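Local coordinates for aspartate carbamoyltransferase (Leishmania major, PDB 7K46), which probably catalyses the carbamoylation of aspartate by carbamoyl phosphate, a step of de novo pyrimidine synthesis, at residues V81-E86 and D104-V109; L147-I152 and K181-N186; R174-L179 and V237-R242. One frame throughout, in Å; residues are numbered along the deposited sequence.

Following the chain from the N terminus, contact 1 comes first and closes the excursion from the end of strand 79-80 through helix 96-104 to the start of strand 109-113, in the carbamoyl-phosphate domain where another subunit packs. Contacts 2 and 3 come later and cross. Contact 2 closes the span holding strand 163-167 and joins the domain-linking helix 142-156 to the second domain; contact 3 closes the longer span holding strands 191-195 and 220-224. Both use helix 174-186, which is thereby held against helix 142-156 and strand 237-240. Asp148 and Tyr239 join these two contacts, probably through a short hydrogen bond. Contact 1 stands apart, its centre about 31 Å from the centre of either.

Contact 1 (V81-E86 and D104-V109)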
loop_
_atom_site.group_PDB
_atom_site.type_symbol
_atom_site.label_atom_id
_atom_site.label_comp_id
_atom_site.label_asym_id
_atom_site.label_seq_id
_atom_site.Cartn_x
_atom_site.Cartn_y
_atom_site.Cartn_z
ATOM N N VAL A 81 5.333 3.762 3.972
ATOM C CA VAL A 81 4.538 2.861 4.798
ATOM C C VAL A 81 3.141 3.455 4.920
ATOM O O VAL A 81 2.995 4.613 5.323
ATOM C CB VAL A 81 5.171 2.674 6.189
ATOM C CG1 VAL A 81 4.223 1.883 7.112
ATOM C CG2 VAL A 81 6.536 1.973 6.067
ATOM N N ASN A 82 2.123 2.667 4.580
ATOM C CA ASN A 82 0.741 3.109 4.728
ATOM C C ASN A 82 0.308 3.027 6.187
ATOM O O ASN A 82 0.800 2.200 6.956
ATOM C CB ASN A 82 -0.200 2.251 3.880
ATOM C CG ASN A 82 0.338 1.989 2.491
ATOM O OD1 ASN A 82 0.714 2.915 1.771
ATOM N ND2 ASN A 82 0.385 0.715 2.107
ATOM N N PHE A 83 -0.638 3.886 6.565
ATOM C CA PHE A 83 -1.216 3.839 7.908
ATOM C C PHE A 83 -2.701 4.160 7.773
ATOM O O PHE A 83 -3.073 5.324 7.607
ATOM C CB PHE A 83 -0.522 4.815 8.847
ATOM C CG PHE A 83 -0.807 4.568 10.297
ATOM C CD1 PHE A 83 -2.000 5.004 10.872
ATOM C CD2 PHE A 83 0.120 3.910 11.096
ATOM C CE1 PHE A 83 -2.259 4.785 12.211
ATOM C CE2 PHE A 83 -0.133 3.690 12.441
ATOM C CZ PHE A 83 -1.325 4.124 13.001
ATOM N N LYS A 84 -3.536 3.128 7.844
ATOM C CA LYS A 84 -4.978 3.303 7.713
ATOM C C LYS A 84 -5.530 4.005 8.944
ATOM O O LYS A 84 -5.327 3.546 10.076
ATOM C CB LYS A 84 -5.660 1.950 7.527
ATOM N N VAL A 85 -6.219 5.123 8.727
ATOM C CA VAL A 85 -6.946 5.755 9.817
ATOM C C VAL A 85 -8.051 4.813 10.272
ATOM O O VAL A 85 -8.825 4.297 9.456
ATOM C CB VAL A 85 -7.493 7.119 9.368
ATOM C CG1 VAL A 85 -8.395 7.701 10.442
ATOM C CG2 VAL A 85 -6.338 8.070 9.041
ATOM N N GLU A 86 -8.115 4.562 11.578
ATOM C CA GLU A 86 -9.027 3.547 12.110
ATOM C C GLU A 86 -10.365 4.121 12.574
ATOM O O GLU A 86 -11.358 3.395 12.676
ATOM C CB GLU A 86 -8.358 2.796 13.263
ATOM C CG GLU A 86 -7.102 2.029 12.859
ATOM C CD GLU A 86 -6.527 1.211 14.001
ATOM O OE1 GLU A 86 -6.925 1.449 15.163
ATOM O OE2 GLU A 86 -5.684 0.330 13.741
ATOM N N ASP A 104 5.854 8.579 14.312
ATOM C CA ASP A 104 7.222 9.015 14.595
ATOM C C ASP A 104 8.099 7.894 15.124
ATOM O O ASP A 104 9.330 8.043 15.154
ATOM C CB ASP A 104 7.245 10.146 15.627
ATOM C CG ASP A 104 7.028 11.509 15.021
ATOM O OD1 ASP A 104 7.418 11.746 13.856
ATOM O OD2 ASP A 104 6.467 12.364 15.733
ATOM N N SER A 105 7.503 6.801 15.598
ATOM C CA SER A 105 8.319 5.718 16.117
ATOM C C SER A 105 9.128 5.039 15.015
ATOM O O SER A 105 10.153 4.415 15.304
ATOM C CB SER A 105 7.440 4.704 16.848
ATOM O OG SER A 105 6.678 3.944 15.921
ATOM N N TYR A 106 8.709 5.157 13.757
ATOM C CA TYR A 106 9.424 4.462 12.699
ATOM C C TYR A 106 9.646 5.294 11.439
ATOM O O TYR A 106 10.320 4.807 10.524
ATOM C CB TYR A 106 8.677 3.152 12.346
ATOM C CG TYR A 106 7.332 3.424 11.738
ATOM C CD1 TYR A 106 7.220 3.742 10.385
ATOM C CD2 TYR A 106 6.175 3.416 12.517
ATOM C CE1 TYR A 106 5.995 4.032 9.807
ATOM C CE2 TYR A 106 4.931 3.712 11.948
ATOM C CZ TYR A 106 4.857 4.025 10.588
ATOM O OH TYR A 106 3.649 4.326 9.991
ATOM N N SER A 107 9.114 6.519 11.352
ATOM C CA SER A 107 9.130 7.319 10.128
ATOM C C SER A 107 10.214 8.394 10.172
ATOM O O SER A 107 10.665 8.817 11.240
ATOM C CB SER A 107 7.779 8.017 9.892
ATOM O OG SER A 107 6.692 7.112 9.806
ATOM N N ASP A 108 10.596 8.858 8.979
ATOM C CA ASP A 108 11.441 10.036 8.816
ATOM C C ASP A 108 10.664 11.280 8.407
ATOM O O ASP A 108 11.125 12.393 8.661
ATOM C CB ASP A 108 12.521 9.775 7.761
ATOM C CG ASP A 108 13.481 8.685 8.183
ATOM O OD1 ASP A 108 14.461 8.988 8.904
ATOM O OD2 ASP A 108 13.223 7.521 7.822
ATOM N N VAL A 109 9.526 11.117 7.742
ATOM C CA VAL A 109 8.712 12.251 7.319
ATOM C C VAL A 109 7.259 11.801 7.324
ATOM O O VAL A 109 6.947 10.657 6.975
ATOM C CB VAL A 109 9.151 12.800 5.934
ATOM C CG1 VAL A 109 8.985 11.752 4.827
ATOM C CG2 VAL A 109 8.388 14.102 5.584
#
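Val81 and Tyr106 meet between two irregular loop segments of the carbamoyl-phosphate domain, one leaving edge strand 79-80 and the other running from the end of helix 96-104 into strand 109-113; these strands flank strand 53-58 in the parallel sheet. The backbones stay well apart, with Val81 CA 8.3 Å from Ser107 CA at their nearest, and the side chain of Tyr106 spans the gap. Its chi1 of 66° sets CG between the backbone N and the carbonyl carbon, and this directs the ring at the opposing segment.

Val81 reaches out from the other direction. With CG1 anti to the backbone N (chi1 172°), that methyl lies 3.9 Å from Tyr106 CE1 and 3.8 Å from Tyr106 OH, while Val81 CB is 4.0 Å from the same CE1. The valine thus touches CE1, CZ and the phenol oxygen, approaching the ring at a slant. Phe83 meets the far end of the tyrosine: its CD2 is 3.7 Å from Tyr106 OH. The two aromatic planes are inclined by only about 17°, but the rings lie side by side without overlapping, so this is a van der Waals touch and not a stack.

Tyr106 OH and Ser107 OG both hydrogen-bond to Thr55 OG1, so two hydroxyls of 104-109 converge on one threonine oxygen of strand 53-58. Ser67 of the second subunit packs on Tyr106, and Arg75 of that subunit hydrogen-bonds to Tyr106 O and forms a salt bridge with Asp108 OD2. The chemistry implies van der Waals contact of Val81 and Phe83 with the tyrosine and its buried phenol oxygen, whose polarity is met by Thr55, within a subunit interface of the trimer.

Contact 2 (L147-I152 and K181-N186); sequences LDILTI and KLLAHN
Helix 142-156, which in this family is one of the helices linking the carbamoyl-phosphate and aspartate domains, packs here on helix 174-186 of the aspartate domain. Ile149 faces Leu182 and Leu183, and its CA lies 8.1 Å from Leu183 CA, the nearest backbone approach. Ile149 projects its longer branch at the other helix: CG1 sits anti to the carbonyl carbon (chi1 -68°) and the extended chain carries CD1 forward. CD1 meets Leu182 CD2 at 3.4 Å, a closeness that is doubtful in detail, and the two side chains stand roughly perpendicular. Leu183 comes from a different side. It leaves its helix without aiming at Ile149, but its end bends nearer and runs antiparallel alongside it, bringing CD2 to 4.0 Å from Ile149 CG1. Ile149 is thus held at its tip by one leucine and along its shaft by the next.

Two side-chain polar groups fold back onto their own helices. Thr151 OG1 donates to Leu147 O at 2.8 Å, and the backbone N of Thr151 reaches the same oxygen from the opposite face of the carbonyl plane. Near the end of the partner helix, Asn186 ND2 donates to Leu182 O at 3.0 Å, with an N-H...O angle of 144°.

Ile30 from helix 23-41 and Phe187 also cover Ile149, extending the apolar junction. Since only buried aliphatic carbons meet across it, the contact depends on dispersion and shape, while the Thr151 hydroxyl and the Asn186 ND2 group bond to carbonyls of their own helices.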
loop_
_atom_site.group_PDB
_atom_site.type_symbol
_atom_site.label_atom_id
_atom_site.label_comp_id
_atom_site.label_asym_id
_atom_site.label_seq_id
_atom_site.Cartn_x
_atom_site.Cartn_y
_atom_site.Cartn_z
ATOM N N LEU A 147 3.521 23.860 -6.767
ATOM C CA LEU A 147 3.476 23.246 -8.092
ATOM C C LEU A 147 2.766 24.140 -9.108
ATOM O O LEU A 147 3.117 24.115 -10.295
ATOM C CB LEU A 147 2.808 21.860 -8.031
ATOM C CG LEU A 147 1.288 21.684 -8.046
ATOM C CD1 LEU A 147 0.739 21.646 -9.479
ATOM C CD2 LEU A 147 0.918 20.382 -7.314
ATOM N N ASP A 148 1.760 24.912 -8.676
ATOM C CA ASP A 148 1.123 25.855 -9.594
ATOM C C ASP A 148 2.126 26.900 -10.067
ATOM O O ASP A 148 2.169 27.247 -11.256
ATOM C CB ASP A 148 -0.073 26.542 -8.920
ATOM C CG ASP A 148 -1.250 25.594 -8.658
ATOM O OD1 ASP A 148 -1.281 24.463 -9.202
ATOM O OD2 ASP A 148 -2.153 25.995 -7.888
ATOM N N ILE A 149 2.943 27.416 -9.147
ATOM C CA ILE A 149 3.959 28.402 -9.517
ATOM C C ILE A 149 4.980 27.786 -10.462
ATOM O O ILE A 149 5.375 28.398 -11.462
ATOM C CB ILE A 149 4.640 28.970 -8.260
ATOM C CG1 ILE A 149 3.656 29.823 -7.461
ATOM C CG2 ILE A 149 5.879 29.770 -8.630
ATOM C CD1 ILE A 149 4.254 30.285 -6.163
ATOM N N LEU A 150 5.446 26.573 -10.140
ATOM C CA LEU A 150 6.388 25.882 -11.023
ATOM C C LEU A 150 5.813 25.704 -12.425
ATOM O O LEU A 150 6.522 25.898 -13.422
ATOM C CB LEU A 150 6.761 24.522 -10.435
ATOM C CG LEU A 150 7.591 23.595 -11.333
ATOM C CD1 LEU A 150 8.917 24.253 -11.762
ATOM C CD2 LEU A 150 7.847 22.287 -10.601
ATOM N N THR A 151 4.537 25.324 -12.518
ATOM C CA THR A 151 3.910 25.118 -13.821
ATOM C C THR A 151 3.946 26.396 -14.645
ATOM O O THR A 151 4.325 26.378 -15.820
ATOM C CB THR A 151 2.470 24.633 -13.644
ATOM O OG1 THR A 151 2.467 23.396 -12.909
ATOM C CG2 THR A 151 1.815 24.387 -15.021
ATOM N N ILE A 152 3.558 27.520 -14.042
ATOM C CA ILE A 152 3.598 28.787 -14.769
ATOM C C ILE A 152 5.017 29.074 -15.231
ATOM O O ILE A 152 5.262 29.359 -16.410
ATOM C CB ILE A 152 3.048 29.928 -13.895
ATOM C CG1 ILE A 152 1.581 29.680 -13.549
ATOM C CG2 ILE A 152 3.202 31.269 -14.609
ATOM C CD1 ILE A 152 1.044 30.616 -12.489
ATOM N N LYS A 181 -2.586 35.208 -2.385
ATOM C CA LYS A 181 -1.694 35.849 -1.417
ATOM C C LYS A 181 -0.237 35.554 -1.747
ATOM O O LYS A 181 0.612 36.453 -1.720
ATOM C CB LYS A 181 -2.007 35.376 -0.000
ATOM C CG LYS A 181 -3.350 35.810 0.559
ATOM C CD LYS A 181 -3.533 35.148 1.917
ATOM C CE LYS A 181 -4.908 35.375 2.481
ATOM N NZ LYS A 181 -5.008 34.747 3.828
ATOM N N LEU A 182 0.065 34.296 -2.078
ATOM C CA LEU A 182 1.440 33.910 -2.372
ATOM C C LEU A 182 1.955 34.609 -3.625
ATOM O O LEU A 182 3.095 35.094 -3.651
ATOM C CB LEU A 182 1.519 32.392 -2.531
ATOM C CG LEU A 182 2.926 31.816 -2.625
ATOM C CD1 LEU A 182 3.607 31.971 -1.281
ATOM C CD2 LEU A 182 2.875 30.358 -3.042
ATOM N N LEU A 183 1.132 34.663 -4.675
ATOM C CA LEU A 183 1.564 35.283 -5.925
ATOM C C LEU A 183 1.813 36.778 -5.733
ATOM O O LEU A 183 2.839 37.311 -6.171
ATOM C CB LEU A 183 0.517 35.044 -7.020
ATOM C CG LEU A 183 0.373 33.622 -7.578
ATOM C CD1 LEU A 183 -0.787 33.493 -8.567
ATOM C CD2 LEU A 183 1.674 33.195 -8.241
ATOM N N ALA A 184 0.876 37.470 -5.072
ATOM C CA ALA A 184 0.999 38.915 -4.890
ATOM C C ALA A 184 2.162 39.271 -3.974
ATOM O O ALA A 184 2.756 40.343 -4.119
ATOM C CB ALA A 184 -0.300 39.492 -4.327
ATOM N N HIS A 185 2.487 38.402 -3.019
ATOM C CA HIS A 185 3.577 38.701 -2.103
ATOM C C HIS A 185 4.939 38.526 -2.753
ATOM O O HIS A 185 5.883 39.239 -2.392
ATOM C CB HIS A 185 3.502 37.807 -0.861
ATOM C CG HIS A 185 4.445 38.219 0.226
ATOM N ND1 HIS A 185 4.357 39.440 0.861
ATOM C CD2 HIS A 185 5.504 37.581 0.779
ATOM C CE1 HIS A 185 5.316 39.533 1.766
ATOM N NE2 HIS A 185 6.025 38.417 1.738
ATOM N N ASN A 186 5.067 37.592 -3.698
ATOM C CA ASN A 186 6.380 37.154 -4.148
ATOM C C ASN A 186 6.714 37.497 -5.592
ATOM O O ASN A 186 7.882 37.366 -5.975
ATOM C CB ASN A 186 6.521 35.635 -3.967
ATOM C CG ASN A 186 6.600 35.228 -2.509
ATOM O OD1 ASN A 186 7.578 35.535 -1.825
ATOM N ND2 ASN A 186 5.570 34.522 -2.028
#

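Contact 3 (R174-L179 and V237-R242)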
loop_
_atom_site.group_PDB
_atom_site.type_symbol
_atom_site.label_atom_id
_atom_site.label_comp_id
_atom_site.label_asym_id
_atom_site.label_seq_id
_atom_site.Cartn_x
_atom_site.Cartn_y
_atom_site.Cartn_z
ATOM N N ARG A 174 -10.849 28.528 -0.555
ATOM C CA ARG A 174 -9.808 29.100 0.293
ATOM C C ARG A 174 -8.411 28.742 -0.197
ATOM O O ARG A 174 -7.461 29.469 0.107
ATOM C CB ARG A 174 -9.993 28.654 1.752
ATOM C CG ARG A 174 -11.279 29.165 2.400
ATOM C CD ARG A 174 -11.297 28.903 3.914
ATOM N NE ARG A 174 -10.322 29.721 4.628
ATOM C CZ ARG A 174 -10.150 29.711 5.942
ATOM N NH1 ARG A 174 -10.890 28.944 6.729
ATOM N NH2 ARG A 174 -9.211 30.486 6.481
ATOM N N THR A 175 -8.255 27.633 -0.928
ATOM C CA THR A 175 -6.938 27.316 -1.465
ATOM C C THR A 175 -6.512 28.356 -2.499
ATOM O O THR A 175 -5.331 28.731 -2.570
ATOM C CB THR A 175 -6.948 25.905 -2.058
ATOM O OG1 THR A 175 -7.286 24.972 -1.020
ATOM C CG2 THR A 175 -5.580 25.552 -2.613
ATOM N N VAL A 176 -7.475 28.867 -3.278
ATOM C CA VAL A 176 -7.182 29.944 -4.222
ATOM C C VAL A 176 -6.894 31.260 -3.499
ATOM O O VAL A 176 -6.092 32.069 -3.983
ATOM C CB VAL A 176 -8.339 30.087 -5.233
ATOM C CG1 VAL A 176 -8.077 31.236 -6.193
ATOM C CG2 VAL A 176 -8.487 28.802 -6.019
ATOM N N HIS A 177 -7.538 31.512 -2.351
ATOM C CA HIS A 177 -7.144 32.658 -1.528
ATOM C C HIS A 177 -5.653 32.623 -1.236
ATOM O O HIS A 177 -4.952 33.633 -1.370
ATOM C CB HIS A 177 -7.889 32.682 -0.193
ATOM C CG HIS A 177 -9.379 32.701 -0.300
ATOM N ND1 HIS A 177 -10.192 32.639 0.812
ATOM C CD2 HIS A 177 -10.207 32.767 -1.372
ATOM C CE1 HIS A 177 -11.459 32.668 0.431
ATOM N NE2 HIS A 177 -11.494 32.736 -0.889
ATOM N N SER A 178 -5.160 31.456 -0.805
ATOM C CA SER A 178 -3.747 31.298 -0.480
ATOM C C SER A 178 -2.869 31.487 -1.711
ATOM O O SER A 178 -1.793 32.097 -1.632
ATOM C CB SER A 178 -3.517 29.915 0.138
ATOM O OG SER A 178 -2.161 29.724 0.498
ATOM N N LEU A 179 -3.306 30.960 -2.859
ATOM C CA LEU A 179 -2.529 31.127 -4.084
ATOM C C LEU A 179 -2.395 32.600 -4.449
ATOM O O LEU A 179 -1.302 33.067 -4.794
ATOM C CB LEU A 179 -3.166 30.338 -5.234
ATOM C CG LEU A 179 -2.419 30.445 -6.578
ATOM C CD1 LEU A 179 -1.019 29.833 -6.495
ATOM C CD2 LEU A 179 -3.217 29.836 -7.715
ATOM N N VAL A 237 -2.332 33.362 -18.126
ATOM C CA VAL A 237 -2.785 32.160 -17.429
ATOM C C VAL A 237 -4.285 32.284 -17.186
ATOM O O VAL A 237 -4.747 33.290 -16.635
ATOM C CB VAL A 237 -2.048 31.959 -16.087
ATOM C CG1 VAL A 237 -2.583 30.707 -15.352
ATOM C CG2 VAL A 237 -0.544 31.852 -16.314
ATOM N N LEU A 238 -5.042 31.270 -17.607
ATOM C CA LEU A 238 -6.420 31.068 -17.163
ATOM C C LEU A 238 -6.400 29.916 -16.168
ATOM O O LEU A 238 -6.168 28.769 -16.556
ATOM C CB LEU A 238 -7.342 30.740 -18.333
ATOM C CG LEU A 238 -7.461 31.790 -19.432
ATOM C CD1 LEU A 238 -8.408 31.298 -20.533
ATOM C CD2 LEU A 238 -7.951 33.113 -18.818
ATOM N N TYR A 239 -6.641 30.217 -14.895
ATOM C CA TYR A 239 -6.576 29.223 -13.820
ATOM C C TYR A 239 -8.011 28.934 -13.391
ATOM O O TYR A 239 -8.640 29.743 -12.703
ATOM C CB TYR A 239 -5.704 29.723 -12.664
ATOM C CG TYR A 239 -5.414 28.702 -11.565
ATOM C CD1 TYR A 239 -6.338 28.453 -10.556
ATOM C CD2 TYR A 239 -4.206 28.019 -11.526
ATOM C CE1 TYR A 239 -6.078 27.534 -9.545
ATOM C CE2 TYR A 239 -3.936 27.084 -10.520
ATOM C CZ TYR A 239 -4.871 26.853 -9.535
ATOM O OH TYR A 239 -4.603 25.952 -8.541
ATOM N N ALA A 240 -8.527 27.783 -13.808
ATOM C CA ALA A 240 -9.907 27.397 -13.556
ATOM C C ALA A 240 -10.013 26.491 -12.333
ATOM O O ALA A 240 -9.088 25.742 -12.001
ATOM C CB ALA A 240 -10.495 26.685 -14.776
ATOM N N THR A 241 -11.164 26.556 -11.665
ATOM C CA THR A 241 -11.443 25.691 -10.528
ATOM C C THR A 241 -12.883 25.202 -10.624
ATOM O O THR A 241 -13.709 25.761 -11.352
ATOM C CB THR A 241 -11.230 26.402 -9.173
ATOM O OG1 THR A 241 -12.110 27.528 -9.081
ATOM C CG2 THR A 241 -9.781 26.870 -9.013
ATOM N N ARG A 242 -13.169 24.168 -9.845
ATOM C CA ARG A 242 -14.453 23.480 -9.868
ATOM C C ARG A 242 -15.484 24.212 -9.010
ATOM O O ARG A 242 -15.211 24.535 -7.849
ATOM C CB ARG A 242 -14.255 22.055 -9.348
ATOM C CG ARG A 242 -15.275 21.054 -9.817
ATOM C CD ARG A 242 -15.092 19.728 -9.097
ATOM N NE ARG A 242 -15.743 19.745 -7.797
ATOM C CZ ARG A 242 -16.370 18.705 -7.266
ATOM N NH1 ARG A 242 -16.426 17.539 -7.892
ATOM N NH2 ARG A 242 -16.971 18.841 -6.087
#
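Over one face of the Tyr239 ring lies Leu179 CD2, 4.0 Å from the ring centroid and 16° off the ring normal, a CH-pi contact. The methyl stands 3.8 Å above the plane and is displaced toward the rim on the phenol side, where CZ is its nearest ring atom at 3.9 Å. Val176, one helical turn earlier, approaches the same ring obliquely: its CG2 is 4.5 Å from Tyr239 CE1, a looser touch. That methyl is closer to Thr241, meeting Thr241 CG2 at 3.8 Å. In Thr241 a chi1 of 61° puts OG1 over the main chain, and the methyl faces the valine while the hydroxyl bonds to Ile167 O.

Tyr239 on the strand and Thr241 just beyond its end both direct CB at the helix, and Val176 and Leu179 supply its apolar side. The tyrosine hydroxyl continues past Leu179 and probably hydrogen-bonds to Asp148 OD2, which would help to hold the phenol end.

The arrangement is a helix lying on a parallel sheet, as in Rossmann-like folds. Strand 237-240 runs between strands 163-167 and 284-286; Leu166 of the former packs on both Val176 and Tyr239, Met286 of the latter touches Tyr239, and helix 142-156 adjoins Leu179 through Asp148.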